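Local structure of serine-pyruvate aminotransferase (AgxT) (Sulfolobus solfataricus, 3ZRP) at residues Ser51-Gly63 against Tyr220-Glu234. The protein probably catalyses amino-group transfer between L-serine and pyruvate, and between alanine and glyoxylate, using pyridoxal 5'-phosphate as cofactor. Sequence-based numbering, arbitrary orientation.
Sequences SKNYQPLIIPGGG and YLDLRNWLPVMRGAE. With PLP (pyridoxal-5'-phosphate), chain C.
P60 and I59 press closely on one face of the W226 indole: P60 CD lies 3.4 Å from W226 CZ2, and I59 CG2 sits over the five-membered ring. These CH-pi contacts suit a broad flat ring against compact aliphatic groups. W226 NE1 also holds the indole by its edge, donating in the ring plane to Y220 O (2.8 Å). Y220 OH packs on P60 CG (3.2 Å) in van der Waals contact. With W226 cut back to an alanine, I59 and P60 would probably face a gap and Y220 O lose its donor. L57 CD2 drops among L223, W226 and L227, while unbranched M230 bends at chi2 and chi3, putting its SD in line with the I58 N-H, a weak hydrogen bond (M230 SD to I58 N 3.5 Å, 173°). Toward partly exposed R231 and E234 the contact loosens and faces solvent, unlike the buried W226 end. Q55 NE2 hydrogen-bonds P56 O (2.8 Å) and Q55 OE1 meets R231 CG (3.9 Å), while the charged ends pair elsewhere, R231 with D211, E234 with R45. Helix 223-234 covers the outermost strand, within this chain, of the seven-stranded sheet; its strand-turn-helix exit delivers G63 N to the cofactor phosphate, as in class-V aminotransferases.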
loop_
_atom_site.group_PDB
_atom_site.type_symbol
_atom_site.label_atom_id
_atom_site.label_comp_id
_atom_site.label_asym_id
_atom_site.label_seq_id
_atom_site.Cartn_x
_atom_site.Cartn_y
_atom_site.Cartn_z
ATOM N N SER A 51 -10.158 24.704 -2.825
ATOM C CA SER A 51 -11.518 24.572 -3.347
ATOM C C SER A 51 -11.631 23.309 -4.208
ATOM O O SER A 51 -10.612 22.617 -4.455
ATOM C CB SER A 51 -11.868 25.798 -4.186
ATOM O OG SER A 51 -11.123 25.794 -5.387
ATOM N N LYS A 52 -12.858 23.042 -4.674
ATOM C CA LYS A 52 -13.177 21.888 -5.519
ATOM C C LYS A 52 -12.486 21.921 -6.885
ATOM O O LYS A 52 -12.616 20.982 -7.669
ATOM C CB LYS A 52 -14.694 21.737 -5.688
ATOM C CG LYS A 52 -15.333 22.699 -6.688
ATOM C CD LYS A 52 -16.842 22.861 -6.426
ATOM C CE LYS A 52 -17.681 22.671 -7.693
ATOM N NZ LYS A 52 -17.279 23.568 -8.815
ATOM N N ASN A 53 -11.762 23.005 -7.158
ATOM C CA ASN A 53 -10.935 23.114 -8.361
ATOM C C ASN A 53 -9.700 22.214 -8.304
ATOM O O ASN A 53 -9.118 21.870 -9.336
ATOM C CB ASN A 53 -10.481 24.560 -8.555
ATOM C CG ASN A 53 -11.476 25.377 -9.341
ATOM O OD1 ASN A 53 -12.563 25.709 -8.854
ATOM N ND2 ASN A 53 -11.106 25.714 -10.565
ATOM N N TYR A 54 -9.294 21.874 -7.088
ATOM C CA TYR A 54 -8.113 21.034 -6.865
ATOM C C TYR A 54 -8.539 19.582 -6.686
ATOM O O TYR A 54 -9.519 19.304 -5.995
ATOM C CB TYR A 54 -7.338 21.551 -5.659
ATOM C CG TYR A 54 -6.503 22.768 -5.991
ATOM C CD1 TYR A 54 -7.101 23.935 -6.504
ATOM C CD2 TYR A 54 -5.122 22.761 -5.800
ATOM C CE1 TYR A 54 -6.333 25.056 -6.825
ATOM C CE2 TYR A 54 -4.349 23.888 -6.111
ATOM C CZ TYR A 54 -4.968 25.022 -6.624
ATOM O OH TYR A 54 -4.211 26.130 -6.931
ATOM N N GLN A 55 -7.806 18.669 -7.317
ATOM C CA GLN A 55 -8.183 17.262 -7.359
ATOM C C GLN A 55 -7.415 16.423 -6.317
ATOM O O GLN A 55 -6.198 16.280 -6.420
ATOM C CB GLN A 55 -7.940 16.687 -8.758
ATOM C CG GLN A 55 -8.224 15.185 -8.887
ATOM C CD GLN A 55 -9.688 14.849 -8.658
ATOM O OE1 GLN A 55 -10.535 15.179 -9.470
ATOM N NE2 GLN A 55 -9.982 14.168 -7.556
ATOM N N PRO A 56 -8.129 15.870 -5.323
ATOM C CA PRO A 56 -7.452 14.958 -4.372
ATOM C C PRO A 56 -7.308 13.538 -4.941
ATOM O O PRO A 56 -8.151 13.082 -5.717
ATOM C CB PRO A 56 -8.392 14.959 -3.168
ATOM C CG PRO A 56 -9.785 15.190 -3.823
ATOM C CD PRO A 56 -9.521 16.157 -4.926
ATOM N N LEU A 57 -6.231 12.832 -4.559
ATOM C CA LEU A 57 -6.113 11.404 -4.850
ATOM C C LEU A 57 -5.544 10.693 -3.619
ATOM O O LEU A 57 -4.675 11.235 -2.916
ATOM C CB LEU A 57 -5.194 11.119 -6.054
ATOM C CG LEU A 57 -5.571 11.639 -7.448
ATOM C CD1 LEU A 57 -4.841 12.939 -7.724
ATOM C CD2 LEU A 57 -5.320 10.635 -8.567
ATOM N N ILE A 58 -6.053 9.498 -3.356
ATOM C CA ILE A 58 -5.562 8.668 -2.267
ATOM C C ILE A 58 -5.060 7.365 -2.906
ATOM O O ILE A 58 -5.791 6.694 -3.623
ATOM C CB ILE A 58 -6.673 8.465 -1.221
ATOM C CG1 ILE A 58 -7.012 9.823 -0.574
ATOM C CG2 ILE A 58 -6.294 7.396 -0.184
ATOM C CD1 ILE A 58 -8.303 9.799 0.290
ATOM N N ILE A 59 -3.788 7.031 -2.695
ATOM C CA ILE A 59 -3.201 5.868 -3.397
ATOM C C ILE A 59 -2.577 4.955 -2.363
ATOM O O ILE A 59 -2.338 5.392 -1.244
ATOM C CB ILE A 59 -2.157 6.291 -4.479
ATOM C CG1 ILE A 59 -0.965 7.038 -3.846
ATOM C CG2 ILE A 59 -2.822 7.234 -5.563
ATOM C CD1 ILE A 59 0.250 7.250 -4.809
ATOM N N PRO A 60 -2.343 3.667 -2.727
ATOM C CA PRO A 60 -1.641 2.824 -1.746
ATOM C C PRO A 60 -0.195 3.221 -1.517
ATOM O O PRO A 60 0.461 3.778 -2.402
ATOM C CB PRO A 60 -1.712 1.411 -2.366
ATOM C CG PRO A 60 -2.807 1.511 -3.431
ATOM C CD PRO A 60 -2.679 2.919 -3.942
ATOM N N GLY A 61 0.289 2.867 -0.331
ATOM C CA GLY A 61 1.679 2.964 0.031
ATOM C C GLY A 61 1.889 3.920 1.173
ATOM O O GLY A 61 1.631 3.603 2.351
ATOM N N GLY A 62 2.390 5.096 0.828
ATOM C CA GLY A 62 2.658 6.116 1.837
ATOM C C GLY A 62 3.255 7.343 1.193
ATOM O O GLY A 62 3.122 7.551 -0.011
ATOM N N GLY A 63 3.923 8.153 2.003
ATOM C CA GLY A 63 4.579 9.351 1.485
ATOM C C GLY A 63 5.518 9.049 0.322
ATOM O O GLY A 63 5.572 9.794 -0.633
ATOM N N TYR A 220 1.521 1.007 -11.583
ATOM C CA TYR A 220 0.881 1.204 -10.280
ATOM C C TYR A 220 0.852 2.650 -9.778
ATOM O O TYR A 220 -0.122 3.049 -9.118
ATOM C CB TYR A 220 1.572 0.356 -9.206
ATOM C CG TYR A 220 0.674 -0.033 -8.052
ATOM C CD1 TYR A 220 -0.401 -0.887 -8.235
ATOM C CD2 TYR A 220 0.956 0.422 -6.754
ATOM C CE1 TYR A 220 -1.222 -1.271 -7.138
ATOM C CE2 TYR A 220 0.162 0.042 -5.667
ATOM C CZ TYR A 220 -0.917 -0.798 -5.875
ATOM O OH TYR A 220 -1.675 -1.150 -4.790
ATOM N N LEU A 221 1.893 3.413 -10.086
ATOM C CA LEU A 221 2.028 4.780 -9.565
ATOM C C LEU A 221 1.740 5.855 -10.586
ATOM O O LEU A 221 2.036 7.029 -10.343
ATOM C CB LEU A 221 3.402 5.034 -8.924
ATOM C CG LEU A 221 3.751 4.071 -7.776
ATOM C CD1 LEU A 221 5.142 4.371 -7.198
ATOM C CD2 LEU A 221 2.714 4.072 -6.677
ATOM N N ASP A 222 1.183 5.472 -11.729
ATOM C CA ASP A 222 0.690 6.495 -12.660
ATOM C C ASP A 222 -0.650 6.984 -12.121
ATOM O O ASP A 222 -1.603 6.197 -12.003
ATOM C CB ASP A 222 0.576 5.925 -14.078
ATOM C CG ASP A 222 0.067 6.947 -15.104
ATOM O OD1 ASP A 222 -0.282 8.096 -14.738
ATOM O OD2 ASP A 222 -0.000 6.566 -16.289
ATOM N N LEU A 223 -0.691 8.264 -11.734
ATOM C CA LEU A 223 -1.877 8.897 -11.196
ATOM C C LEU A 223 -3.080 8.844 -12.163
ATOM O O LEU A 223 -4.228 8.832 -11.702
ATOM C CB LEU A 223 -1.584 10.342 -10.760
ATOM C CG LEU A 223 -0.602 10.502 -9.581
ATOM C CD1 LEU A 223 -0.254 11.988 -9.365
ATOM C CD2 LEU A 223 -1.170 9.827 -8.291
ATOM N N ARG A 224 -2.808 8.735 -13.468
ATOM C CA ARG A 224 -3.873 8.484 -14.459
ATOM C C ARG A 224 -4.700 7.233 -14.171
ATOM O O ARG A 224 -5.890 7.198 -14.453
ATOM C CB ARG A 224 -3.326 8.437 -15.892
ATOM C CG ARG A 224 -2.700 9.730 -16.354
ATOM C CD ARG A 224 -1.887 9.549 -17.638
ATOM N NE ARG A 224 -1.195 10.795 -17.963
ATOM C CZ ARG A 224 -0.144 11.265 -17.308
ATOM N NH1 ARG A 224 0.389 10.578 -16.285
ATOM N NH2 ARG A 224 0.397 12.410 -17.681
ATOM N N ASN A 225 -4.073 6.184 -13.632
ATOM C CA ASN A 225 -4.786 4.965 -13.346
ATOM C C ASN A 225 -5.692 5.054 -12.119
ATOM O O ASN A 225 -6.680 4.328 -12.031
ATOM C CB ASN A 225 -3.792 3.784 -13.233
ATOM C CG ASN A 225 -3.181 3.441 -14.558
ATOM O OD1 ASN A 225 -3.846 3.529 -15.584
ATOM N ND2 ASN A 225 -1.911 3.058 -14.562
ATOM N N TRP A 226 -5.374 5.946 -11.182
ATOM C CA TRP A 226 -6.169 6.076 -9.958
ATOM C C TRP A 226 -7.270 7.130 -10.110
ATOM O O TRP A 226 -8.263 7.079 -9.389
ATOM C CB TRP A 226 -5.308 6.454 -8.761
ATOM C CG TRP A 226 -4.431 5.322 -8.397
ATOM C CD1 TRP A 226 -3.109 5.190 -8.740
ATOM C CD2 TRP A 226 -4.805 4.095 -7.740
ATOM N NE1 TRP A 226 -2.642 3.981 -8.290
ATOM C CE2 TRP A 226 -3.648 3.299 -7.663
ATOM C CE3 TRP A 226 -5.992 3.615 -7.174
ATOM C CZ2 TRP A 226 -3.632 2.019 -7.048
ATOM C CZ3 TRP A 226 -5.997 2.360 -6.567
ATOM C CH2 TRP A 226 -4.806 1.567 -6.502
ATOM N N LEU A 227 -7.073 8.058 -11.038
ATOM C CA LEU A 227 -8.021 9.177 -11.246
ATOM C C LEU A 227 -9.490 8.749 -11.450
ATOM O O LEU A 227 -10.378 9.347 -10.833
ATOM C CB LEU A 227 -7.573 10.086 -12.396
ATOM C CG LEU A 227 -7.181 11.541 -12.188
ATOM C CD1 LEU A 227 -6.981 12.219 -13.557
ATOM C CD2 LEU A 227 -8.231 12.281 -11.379
ATOM N N PRO A 228 -9.755 7.727 -12.294
ATOM C CA PRO A 228 -11.139 7.274 -12.459
ATOM C C PRO A 228 -11.745 6.762 -11.148
ATOM O O PRO A 228 -12.940 6.954 -10.908
ATOM C CB PRO A 228 -11.028 6.131 -13.488
ATOM C CG PRO A 228 -9.768 6.399 -14.232
ATOM C CD PRO A 228 -8.845 7.010 -13.213
ATOM N N VAL A 229 -10.936 6.137 -10.292
ATOM C CA VAL A 229 -11.430 5.695 -8.986
ATOM C C VAL A 229 -11.806 6.879 -8.096
ATOM O O VAL A 229 -12.844 6.832 -7.420
ATOM C CB VAL A 229 -10.429 4.722 -8.255
ATOM C CG1 VAL A 229 -11.030 4.190 -6.954
ATOM C CG2 VAL A 229 -10.060 3.565 -9.167
ATOM N N MET A 230 -11.004 7.946 -8.131
ATOM C CA MET A 230 -11.223 9.144 -7.287
ATOM C C MET A 230 -12.413 9.981 -7.750
ATOM O O MET A 230 -13.266 10.356 -6.931
ATOM C CB MET A 230 -9.962 10.024 -7.213
ATOM C CG MET A 230 -8.688 9.242 -6.795
ATOM S SD MET A 230 -8.811 8.469 -5.162
ATOM C CE MET A 230 -8.244 6.801 -5.534
ATOM N N ARG A 231 -12.443 10.272 -9.049
ATOM C CA ARG A 231 -13.590 10.936 -9.677
ATOM C C ARG A 231 -14.862 10.129 -9.469
ATOM O O ARG A 231 -15.907 10.680 -9.077
ATOM C CB ARG A 231 -13.317 11.155 -11.165
ATOM C CG ARG A 231 -12.434 12.359 -11.436
ATOM C CD ARG A 231 -11.856 12.309 -12.828
ATOM N NE ARG A 231 -11.208 13.572 -13.167
ATOM C CZ ARG A 231 -10.422 13.757 -14.218
ATOM N NH1 ARG A 231 -10.162 12.754 -15.049
ATOM N NH2 ARG A 231 -9.878 14.948 -14.425
ATOM N N GLY A 232 -14.785 8.823 -9.715
ATOM C CA GLY A 232 -15.896 7.921 -9.445
ATOM C C GLY A 232 -16.448 8.099 -8.041
ATOM O O GLY A 232 -17.634 8.397 -7.885
ATOM N N ALA A 233 -15.593 7.936 -7.027
ATOM C CA ALA A 233 -15.997 8.029 -5.612
ATOM C C ALA A 233 -16.813 9.283 -5.309
ATOM O O ALA A 233 -17.821 9.218 -4.587
ATOM C CB ALA A 233 -14.785 7.970 -4.693
ATOM N N GLU A 234 -16.382 10.416 -5.850
ATOM C CA GLU A 234 -17.051 11.682 -5.565
ATOM C C GLU A 234 -18.393 11.802 -6.276
ATOM O O GLU A 234 -19.166 12.700 -5.960
ATOM C CB GLU A 234 -16.148 12.883 -5.859
ATOM C CG GLU A 234 -15.164 13.162 -4.726
ATOM C CD GLU A 234 -14.515 14.530 -4.790
ATOM O OE1 GLU A 234 -13.713 14.794 -5.703
ATOM O OE2 GLU A 234 -14.802 15.344 -3.895
HETATM N N1 PLP C . 8.790 12.624 3.592
HETATM C C2 PLP C . 8.887 12.958 4.923
HETATM C C2A PLP C . 9.120 14.400 5.294
HETATM C C3 PLP C . 8.750 11.972 5.925
HETATM O O3 PLP C . 8.798 12.293 7.110
HETATM C C4 PLP C . 8.511 10.638 5.575
HETATM C C4A PLP C . 8.329 9.599 6.688
HETATM C C5 PLP C . 8.444 10.332 4.199
HETATM C C6 PLP C . 8.557 11.331 3.210
HETATM C C5A PLP C . 8.210 8.941 3.688
HETATM O O4P PLP C . 6.905 8.429 3.973
HETATM P P PLP C . 6.566 6.880 3.989
HETATM O O1P PLP C . 5.111 6.893 4.336
HETATM O O2P PLP C . 7.449 6.360 5.074
HETATM O O3P PLP C . 6.911 6.430 2.613
#